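Ectoine dioxygenase (Sphingopyxis alaskensis, PDB 4MHR) catalyses the iron(II)- and 2-oxoglutarate-dependent hydroxylation of ectoine to 5-hydroxyectoine, a compatible solute that helps cells survive osmotic stress. Local coordinates at residues 38-43 with 123-128; 127-132 with 272-277; 131-136 with 299-304. One frame throughout, in Å; residues are numbered along the deposited sequence.

Interaction 1 of 3, residues 38-43 with 123-128; sequences DAPISA and ARFLLG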
loop_
_atom_site.group_PDB
_atom_site.type_symbol
_atom_site.label_atom_id
_atom_site.label_comp_id
_atom_site.label_asym_id
_atom_site.label_seq_id
_atom_site.Cartn_x
_atom_site.Cartn_y
_atom_site.Cartn_z
ATOM N N ASP A 38 20.207 -13.501 9.069
ATOM C CA ASP A 38 20.335 -12.900 7.766
ATOM C C ASP A 38 19.097 -12.095 7.335
ATOM O O ASP A 38 19.124 -11.481 6.292
ATOM C CB ASP A 38 20.523 -13.997 6.717
ATOM C CG ASP A 38 21.932 -14.625 6.726
ATOM O OD1 ASP A 38 22.818 -14.226 7.508
ATOM O OD2 ASP A 38 22.142 -15.562 5.931
ATOM N N ALA A 39 17.986 -12.133 8.061
ATOM C CA ALA A 39 16.840 -11.340 7.617
ATOM C C ALA A 39 17.147 -9.831 7.647
ATOM O O ALA A 39 17.908 -9.377 8.479
ATOM C CB ALA A 39 15.639 -11.649 8.451
ATOM N N PRO A 40 16.496 -9.037 6.777
ATOM C CA PRO A 40 16.637 -7.594 6.727
ATOM C C PRO A 40 15.900 -6.833 7.810
ATOM O O PRO A 40 16.058 -5.640 7.901
ATOM C CB PRO A 40 16.134 -7.245 5.348
ATOM C CG PRO A 40 15.087 -8.298 5.060
ATOM C CD PRO A 40 15.597 -9.540 5.732
ATOM N N ILE A 41 15.149 -7.501 8.677
ATOM C CA ILE A 41 14.538 -6.837 9.819
ATOM C C ILE A 41 14.794 -7.705 11.055
ATOM O O ILE A 41 15.171 -8.856 10.920
ATOM C CB ILE A 41 13.026 -6.656 9.620
ATOM C CG1 ILE A 41 12.340 -7.973 9.272
ATOM C CG2 ILE A 41 12.722 -5.636 8.490
ATOM C CD1 ILE A 41 10.823 -7.813 9.089
ATOM N N SER A 42 14.578 -7.154 12.239
ATOM C CA SER A 42 14.889 -7.853 13.444
ATOM C C SER A 42 13.796 -8.878 13.727
ATOM O O SER A 42 12.742 -8.865 13.101
ATOM C CB SER A 42 14.956 -6.828 14.587
ATOM O OG SER A 42 13.633 -6.406 14.861
ATOM N N ALA A 43 14.010 -9.750 14.719
ATOM C CA ALA A 43 13.047 -10.811 14.974
ATOM C C ALA A 43 11.780 -10.158 15.542
ATOM O O ALA A 43 10.643 -10.486 15.164
ATOM C CB ALA A 43 13.627 -11.849 15.919
ATOM N N ALA A 123 10.489 -6.644 1.411
ATOM C CA ALA A 123 9.403 -7.325 0.734
ATOM C C ALA A 123 9.690 -8.809 0.464
ATOM O O ALA A 123 8.784 -9.674 0.614
ATOM C CB ALA A 123 9.041 -6.676 -0.589
ATOM N N ARG A 124 10.853 -9.074 -0.093
ATOM C CA ARG A 124 11.204 -10.450 -0.453
ATOM C C ARG A 124 11.224 -11.318 0.825
ATOM O O ARG A 124 10.864 -12.436 0.793
ATOM C CB ARG A 124 12.589 -10.497 -1.141
ATOM C CG ARG A 124 12.525 -9.881 -2.537
ATOM C CD ARG A 124 13.915 -9.478 -3.055
ATOM N NE ARG A 124 14.616 -10.702 -3.319
ATOM C CZ ARG A 124 15.568 -11.216 -2.559
ATOM N NH1 ARG A 124 16.056 -10.568 -1.508
ATOM N NH2 ARG A 124 16.034 -12.405 -2.876
ATOM N N PHE A 125 11.729 -10.784 1.933
ATOM C CA PHE A 125 11.663 -11.531 3.224
ATOM C C PHE A 125 10.189 -11.795 3.659
ATOM O O PHE A 125 9.749 -12.940 3.930
ATOM C CB PHE A 125 12.388 -10.750 4.331
ATOM C CG PHE A 125 12.210 -11.393 5.661
ATOM C CD1 PHE A 125 12.847 -12.564 5.930
ATOM C CD2 PHE A 125 11.329 -10.867 6.611
ATOM C CE1 PHE A 125 12.588 -13.241 7.147
ATOM C CE2 PHE A 125 11.128 -11.483 7.812
ATOM C CZ PHE A 125 11.737 -12.687 8.057
ATOM N N LEU A 126 9.433 -10.730 3.790
ATOM C CA LEU A 126 8.070 -10.815 4.333
ATOM C C LEU A 126 7.157 -11.678 3.459
ATOM O O LEU A 126 6.265 -12.395 3.997
ATOM C CB LEU A 126 7.423 -9.438 4.520
ATOM C CG LEU A 126 8.075 -8.616 5.614
ATOM C CD1 LEU A 126 7.450 -7.227 5.642
ATOM C CD2 LEU A 126 7.896 -9.261 6.977
ATOM N N LEU A 127 7.398 -11.635 2.156
ATOM C CA LEU A 127 6.621 -12.422 1.186
ATOM C C LEU A 127 7.224 -13.815 0.803
ATOM O O LEU A 127 6.562 -14.660 0.165
ATOM C CB LEU A 127 6.299 -11.579 -0.022
ATOM C CG LEU A 127 5.594 -10.261 0.238
ATOM C CD1 LEU A 127 5.318 -9.461 -1.032
ATOM C CD2 LEU A 127 4.309 -10.568 0.976
ATOM N N GLY A 128 8.399 -14.093 1.318
ATOM C CA GLY A 128 9.108 -15.362 1.149
ATOM C C GLY A 128 9.287 -15.717 -0.293
ATOM O O GLY A 128 8.981 -16.788 -0.652
#
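Phe125 lays its ring against three consecutive residues, Ala39, Pro40 and Ile41, of the loop that leads into helix 43-52. The ring belongs to the last turn of helix 117-127, which ends in a Schellman motif at Gly128, so the contact is a loop packed on the end of a helix, on the outer part of the cupin-fold domain. With CG anti to the backbone N (chi1 174°), the phenyl group stands out from the helix into the loop. Ala39 covers one ring face in a CH-pi contact: its CB lies 4.0 Å from the centroid of the Phe125 ring, displaced toward the rim over CE1 and CD1. Pro40 closes on the root of the same side chain, its CD 3.7 Å from CB of Phe125. No hydrogen bond joins the two segments; the contact is entirely apolar, and Ala46 and Val31 also touch the Phe125 side chain. The loop has polar bonds of its own: Trp35 NE1 bonds to the carbonyl of Ile41, and Ser42 is the N-cap of the following helix. Ile41 reaches past the ring to the next helix residue, its CD1 sitting 3.9 Å from Phe125 CE2 and 3.9 Å from Leu126 CD2.

Interaction 2 of 3, residues 127-132 with 272-277; sequences LGDEVY and NAVSNR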
loop_
_atom_site.group_PDB
_atom_site.type_symbol
_atom_site.label_atom_id
_atom_site.label_comp_id
_atom_site.label_asym_id
_atom_site.label_seq_id
_atom_site.Cartn_x
_atom_site.Cartn_y
_atom_site.Cartn_z
ATOM N N LEU A 127 7.398 -11.635 2.156
ATOM C CA LEU A 127 6.621 -12.422 1.186
ATOM C C LEU A 127 7.224 -13.815 0.803
ATOM O O LEU A 127 6.562 -14.660 0.165
ATOM C CB LEU A 127 6.299 -11.579 -0.022
ATOM C CG LEU A 127 5.594 -10.261 0.238
ATOM C CD1 LEU A 127 5.318 -9.461 -1.032
ATOM C CD2 LEU A 127 4.309 -10.568 0.976
ATOM N N GLY A 128 8.399 -14.093 1.318
ATOM C CA GLY A 128 9.108 -15.362 1.149
ATOM C C GLY A 128 9.287 -15.717 -0.293
ATOM O O GLY A 128 8.981 -16.788 -0.652
ATOM N N ASP A 129 9.684 -14.781 -1.138
ATOM C CA ASP A 129 9.672 -15.023 -2.583
ATOM C C ASP A 129 10.367 -13.861 -3.271
ATOM O O ASP A 129 10.560 -12.829 -2.690
ATOM C CB ASP A 129 8.209 -15.108 -3.100
ATOM C CG ASP A 129 8.054 -15.894 -4.453
ATOM O OD1 ASP A 129 9.082 -16.296 -4.987
ATOM O OD2 ASP A 129 6.912 -16.070 -4.958
ATOM N N GLU A 130 10.775 -14.044 -4.516
ATOM C CA GLU A 130 10.971 -12.901 -5.410
ATOM C C GLU A 130 9.657 -12.107 -5.596
ATOM O O GLU A 130 8.530 -12.667 -5.524
ATOM C CB GLU A 130 11.492 -13.421 -6.788
ATOM C CG GLU A 130 12.868 -14.161 -6.691
ATOM C CD GLU A 130 13.912 -13.372 -5.948
ATOM O OE1 GLU A 130 13.982 -12.098 -6.061
ATOM O OE2 GLU A 130 14.631 -14.007 -5.147
ATOM N N VAL A 131 9.775 -10.833 -5.896
ATOM C CA VAL A 131 8.587 -9.943 -5.922
ATOM C C VAL A 131 8.537 -9.087 -7.179
ATOM O O VAL A 131 9.544 -8.907 -7.853
ATOM C CB VAL A 131 8.612 -8.967 -4.723
ATOM C CG1 VAL A 131 8.447 -9.715 -3.442
ATOM C CG2 VAL A 131 9.912 -8.205 -4.669
ATOM N N TYR A 132 7.376 -8.541 -7.469
ATOM C CA TYR A 132 7.258 -7.582 -8.549
ATOM C C TYR A 132 6.248 -6.533 -8.088
ATOM O O TYR A 132 5.584 -6.689 -7.021
ATOM C CB TYR A 132 6.834 -8.306 -9.848
ATOM C CG TYR A 132 5.389 -8.739 -9.817
ATOM C CD1 TYR A 132 4.993 -9.893 -9.146
ATOM C CD2 TYR A 132 4.427 -7.988 -10.399
ATOM C CE1 TYR A 132 3.694 -10.255 -9.102
ATOM C CE2 TYR A 132 3.072 -8.359 -10.343
ATOM C CZ TYR A 132 2.738 -9.491 -9.703
ATOM O OH TYR A 132 1.432 -9.908 -9.590
ATOM N N ASN A 272 4.076 -7.687 -4.804
ATOM C CA ASN A 272 3.445 -9.002 -4.793
ATOM C C ASN A 272 4.486 -10.130 -5.013
ATOM O O ASN A 272 5.435 -9.936 -5.711
ATOM C CB ASN A 272 2.341 -9.078 -5.840
ATOM C CG ASN A 272 1.433 -10.325 -5.656
ATOM O OD1 ASN A 272 1.242 -10.857 -4.549
ATOM N ND2 ASN A 272 0.815 -10.761 -6.751
ATOM N N ALA A 273 4.286 -11.300 -4.417
ATOM C CA ALA A 273 5.163 -12.427 -4.681
ATOM C C ALA A 273 4.939 -12.856 -6.147
ATOM O O ALA A 273 3.775 -12.912 -6.636
ATOM C CB ALA A 273 4.844 -13.604 -3.724
ATOM N N VAL A 274 6.017 -13.154 -6.846
ATOM C CA VAL A 274 5.871 -13.671 -8.260
ATOM C C VAL A 274 5.022 -14.944 -8.355
ATOM O O VAL A 274 4.298 -15.081 -9.310
ATOM C CB VAL A 274 7.230 -13.842 -8.993
ATOM C CG1 VAL A 274 8.012 -12.545 -9.085
ATOM C CG2 VAL A 274 8.088 -14.893 -8.272
ATOM N N SER A 275 5.046 -15.810 -7.336
ATOM C CA SER A 275 4.190 -16.991 -7.229
ATOM C C SER A 275 2.689 -16.690 -6.914
ATOM O O SER A 275 1.831 -17.525 -7.088
ATOM C CB SER A 275 4.771 -17.998 -6.181
ATOM O OG SER A 275 4.755 -17.452 -4.877
ATOM N N ASN A 276 2.352 -15.482 -6.515
ATOM C CA ASN A 276 0.944 -15.103 -6.282
ATOM C C ASN A 276 0.375 -14.302 -7.451
ATOM O O ASN A 276 -0.362 -13.346 -7.264
ATOM C CB ASN A 276 0.931 -14.244 -5.021
ATOM C CG ASN A 276 -0.458 -14.025 -4.471
ATOM O OD1 ASN A 276 -1.312 -14.894 -4.524
ATOM N ND2 ASN A 276 -0.689 -12.838 -3.911
ATOM N N ARG A 277 0.810 -14.620 -8.670
ATOM C CA ARG A 277 0.512 -13.791 -9.846
ATOM C C ARG A 277 -0.988 -13.883 -10.137
ATOM O O ARG A 277 -1.640 -14.820 -9.788
ATOM C CB ARG A 277 1.355 -14.191 -11.075
ATOM C CG ARG A 277 0.711 -15.275 -11.920
ATOM C CD ARG A 277 1.697 -16.092 -12.765
ATOM N NE ARG A 277 1.232 -16.252 -14.150
ATOM C CZ ARG A 277 0.079 -16.817 -14.523
ATOM N NH1 ARG A 277 -0.783 -17.307 -13.631
ATOM N NH2 ARG A 277 -0.227 -16.884 -15.812
#
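This is an antiparallel strand pairing extended by a side-chain grip on a turn, where strand 131-141 begins beside the end of strand 264-273 in the large sheet of the cupin fold. Tyr132 and Asn272 form the hydrogen-bonded pair, their backbone N-H groups and carbonyls bonded both ways; Val131 and Ala273 follow as a non-hydrogen-bonded pair. Beyond them Val274 N donates to Glu130 O at 2.9 Å, nearly straight at 172°. The side chains of Tyr132 and Asn272 run side by side, ring and amide planes 56° apart. Asn272 ND2 gives one bond to Tyr132 OH at 3.0 Å, close to the amide plane, and another to Asn276 O, while its OD1 accepts from Asn276 ND2; together these hold the amide's rotation. At the other end Asp129 OD2 takes two bonds from Ser275, from the hydroxyl OG at 2.6 Å on the anti side and from the backbone N at 3.0 Å on the syn side, arriving from opposite faces of the carboxylate plane. Leu127, from the end of helix 117-127, closes over the backbone between Asn272 and Ala273. On the other side of strand 264-273, strand 169-175 continues the sheet, with Leu170 against Leu127 and Ala169 against Asn272.

Interaction 3 of 3, residues 131-136 with 299-304; sequences VYIHQS and AALRVE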
loop_
_atom_site.group_PDB
_atom_site.type_symbol
_atom_site.label_atom_id
_atom_site.label_comp_id
_atom_site.label_asym_id
_atom_site.label_seq_id
_atom_site.Cartn_x
_atom_site.Cartn_y
_atom_site.Cartn_z
ATOM N N VAL A 131 9.775 -10.833 -5.896
ATOM C CA VAL A 131 8.587 -9.943 -5.922
ATOM C C VAL A 131 8.537 -9.087 -7.179
ATOM O O VAL A 131 9.544 -8.907 -7.853
ATOM C CB VAL A 131 8.612 -8.967 -4.723
ATOM C CG1 VAL A 131 8.447 -9.715 -3.442
ATOM C CG2 VAL A 131 9.912 -8.205 -4.669
ATOM N N TYR A 132 7.376 -8.541 -7.469
ATOM C CA TYR A 132 7.258 -7.582 -8.549
ATOM C C TYR A 132 6.248 -6.533 -8.088
ATOM O O TYR A 132 5.584 -6.689 -7.021
ATOM C CB TYR A 132 6.834 -8.306 -9.848
ATOM C CG TYR A 132 5.389 -8.739 -9.817
ATOM C CD1 TYR A 132 4.993 -9.893 -9.146
ATOM C CD2 TYR A 132 4.427 -7.988 -10.399
ATOM C CE1 TYR A 132 3.694 -10.255 -9.102
ATOM C CE2 TYR A 132 3.072 -8.359 -10.343
ATOM C CZ TYR A 132 2.738 -9.491 -9.703
ATOM O OH TYR A 132 1.432 -9.908 -9.590
ATOM N N ILE A 133 6.196 -5.431 -8.831
ATOM C CA ILE A 133 5.306 -4.302 -8.534
ATOM C C ILE A 133 3.932 -4.558 -9.082
ATOM O O ILE A 133 3.769 -4.576 -10.270
ATOM C CB ILE A 133 5.850 -2.946 -9.032
ATOM C CG1 ILE A 133 7.236 -2.692 -8.420
ATOM C CG2 ILE A 133 4.881 -1.818 -8.649
ATOM C CD1 ILE A 133 7.254 -2.685 -6.899
ATOM N N HIS A 134 2.954 -4.828 -8.208
ATOM C CA HIS A 134 1.563 -5.056 -8.644
ATOM C C HIS A 134 0.916 -3.706 -9.062
ATOM O O HIS A 134 0.101 -3.636 -9.948
ATOM C CB HIS A 134 0.771 -5.735 -7.509
ATOM C CG HIS A 134 -0.723 -5.651 -7.633
ATOM N ND1 HIS A 134 -1.467 -6.480 -8.453
ATOM C CD2 HIS A 134 -1.620 -4.888 -6.958
ATOM C CE1 HIS A 134 -2.755 -6.225 -8.288
ATOM N NE2 HIS A 134 -2.876 -5.260 -7.389
ATOM N N GLN A 135 1.267 -2.644 -8.369
ATOM C CA GLN A 135 0.657 -1.337 -8.581
ATOM C C GLN A 135 1.550 -0.377 -7.892
ATOM O O GLN A 135 2.118 -0.713 -6.850
ATOM C CB GLN A 135 -0.700 -1.288 -7.892
ATOM C CG GLN A 135 -1.390 0.067 -7.981
ATOM C CD GLN A 135 -2.619 0.100 -7.104
ATOM O OE1 GLN A 135 -2.598 0.623 -5.962
ATOM N NE2 GLN A 135 -3.678 -0.514 -7.590
ATOM N N SER A 136 1.623 0.849 -8.386
ATOM C CA SER A 136 2.282 1.963 -7.702
ATOM C C SER A 136 1.489 3.250 -7.881
ATOM O O SER A 136 0.692 3.378 -8.842
ATOM C CB SER A 136 3.694 2.157 -8.190
ATOM O OG SER A 136 3.782 2.617 -9.528
ATOM N N ALA A 299 7.887 -10.734 -14.326
ATOM C CA ALA A 299 9.262 -11.074 -13.981
ATOM C C ALA A 299 9.621 -10.395 -12.668
ATOM O O ALA A 299 9.053 -9.370 -12.306
ATOM C CB ALA A 299 10.226 -10.633 -15.076
ATOM N N ALA A 300 10.615 -10.965 -12.017
ATOM C CA ALA A 300 11.097 -10.524 -10.719
ATOM C C ALA A 300 11.775 -9.165 -10.800
ATOM O O ALA A 300 12.581 -8.897 -11.698
ATOM C CB ALA A 300 12.059 -11.563 -10.140
ATOM N N LEU A 301 11.399 -8.292 -9.879
ATOM C CA LEU A 301 12.098 -7.061 -9.641
ATOM C C LEU A 301 13.594 -7.312 -9.355
ATOM O O LEU A 301 13.938 -8.164 -8.570
ATOM C CB LEU A 301 11.435 -6.367 -8.468
ATOM C CG LEU A 301 11.895 -4.982 -8.108
ATOM C CD1 LEU A 301 11.610 -3.950 -9.231
ATOM C CD2 LEU A 301 11.166 -4.617 -6.823
ATOM N N ARG A 302 14.488 -6.567 -9.994
ATOM C CA ARG A 302 15.944 -6.731 -9.722
ATOM C C ARG A 302 16.265 -5.744 -8.644
ATOM O O ARG A 302 15.882 -4.632 -8.780
ATOM C CB ARG A 302 16.748 -6.359 -10.987
ATOM C CG ARG A 302 18.245 -6.453 -10.854
ATOM C CD ARG A 302 18.901 -5.149 -11.271
ATOM N NE ARG A 302 20.264 -5.318 -11.771
ATOM C CZ ARG A 302 21.330 -5.504 -11.009
ATOM N NH1 ARG A 302 21.216 -5.551 -9.677
ATOM N NH2 ARG A 302 22.524 -5.643 -11.574
ATOM N N VAL A 303 16.938 -6.153 -7.568
ATOM C CA VAL A 303 17.228 -5.275 -6.468
ATOM C C VAL A 303 18.470 -4.417 -6.675
ATOM O O VAL A 303 19.521 -4.933 -7.036
ATOM C CB VAL A 303 17.388 -6.087 -5.160
ATOM C CG1 VAL A 303 17.692 -5.198 -3.968
ATOM C CG2 VAL A 303 16.147 -6.940 -4.931
ATOM N N GLU A 304 18.393 -3.130 -6.327
ATOM C CA GLU A 304 19.564 -2.236 -6.429
ATOM C C GLU A 304 20.055 -1.862 -5.068
ATOM O O GLU A 304 19.283 -1.641 -4.171
ATOM C CB GLU A 304 19.194 -0.964 -7.159
ATOM C CG GLU A 304 18.519 -1.229 -8.474
ATOM C CD GLU A 304 19.546 -1.494 -9.558
ATOM O OE1 GLU A 304 20.765 -1.421 -9.260
ATOM O OE2 GLU A 304 19.130 -1.799 -10.672
HETATM O O HOH W 1 12.573 -9.949 -6.484
#
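Leu301 packs against the start of strand 131-141, bringing a segment without regular secondary structure, from near the C terminus, onto the large sheet of the cupin fold. The tight part centres on the carbonyl of Val131. Leu301 N donates to Val131 O at 2.8 Å, with an N-H...O angle of 160°, and Leu301 CB stands 3.2 Å from that same oxygen. Water 1 adds a second link, accepting from Val131 N at 3.0 Å and lying 3.1 Å from Leu301 O, one of several acceptors it could serve, so both backbone polar groups of Val131 face the 299-304 segment, one of them through the water. With CG anti to the backbone N (chi1 -174°), the leucine runs on to Val131 and Ile133, but loosely: CD2 is 4.4 Å from Val131 CG2 and from Ile133 CD1. Tyr271 of the neighbouring strand also touches Leu301. Toward solvent the contact thins. Ala300 is exposed and meets the strand chiefly through its CA near Val131 O, while Arg302 turns its CB away from the strand. Past that residue the segment leaves the sheet, and Val303 packs on helix 117-127 instead. Farther along the strand, beyond the corner at His134, comes the ectoine-binding Gln135, whose NE2 bonds to the carbonyl of Leu292. Ala299 meets the strand from the other end of its segment, its carbonyl O 3.5 Å from Tyr132 CB.

From the N terminus, the loop at 38-43 comes first, and interaction 1 closes a span of 79 residues by setting it on the end of helix 117-127. Interaction 2 starts where that contact ends, sharing Leu127 and Gly128, and joins the beginning of strand 131-141 to the end of strand 264-273. Interaction 3 starts from the same stretch, and its loop runs on past the far end of interaction 2 to 299-304, while interaction 1 precedes interaction 3 in series. Arg124, on the helix of interaction 1, reaches the segments of the other two: its NH2 forms a salt bridge with Glu130, and its aliphatic chain packs on Val131 and Val303, tying helix 117-127, the start of strand 131-141 and the C-terminal segment together.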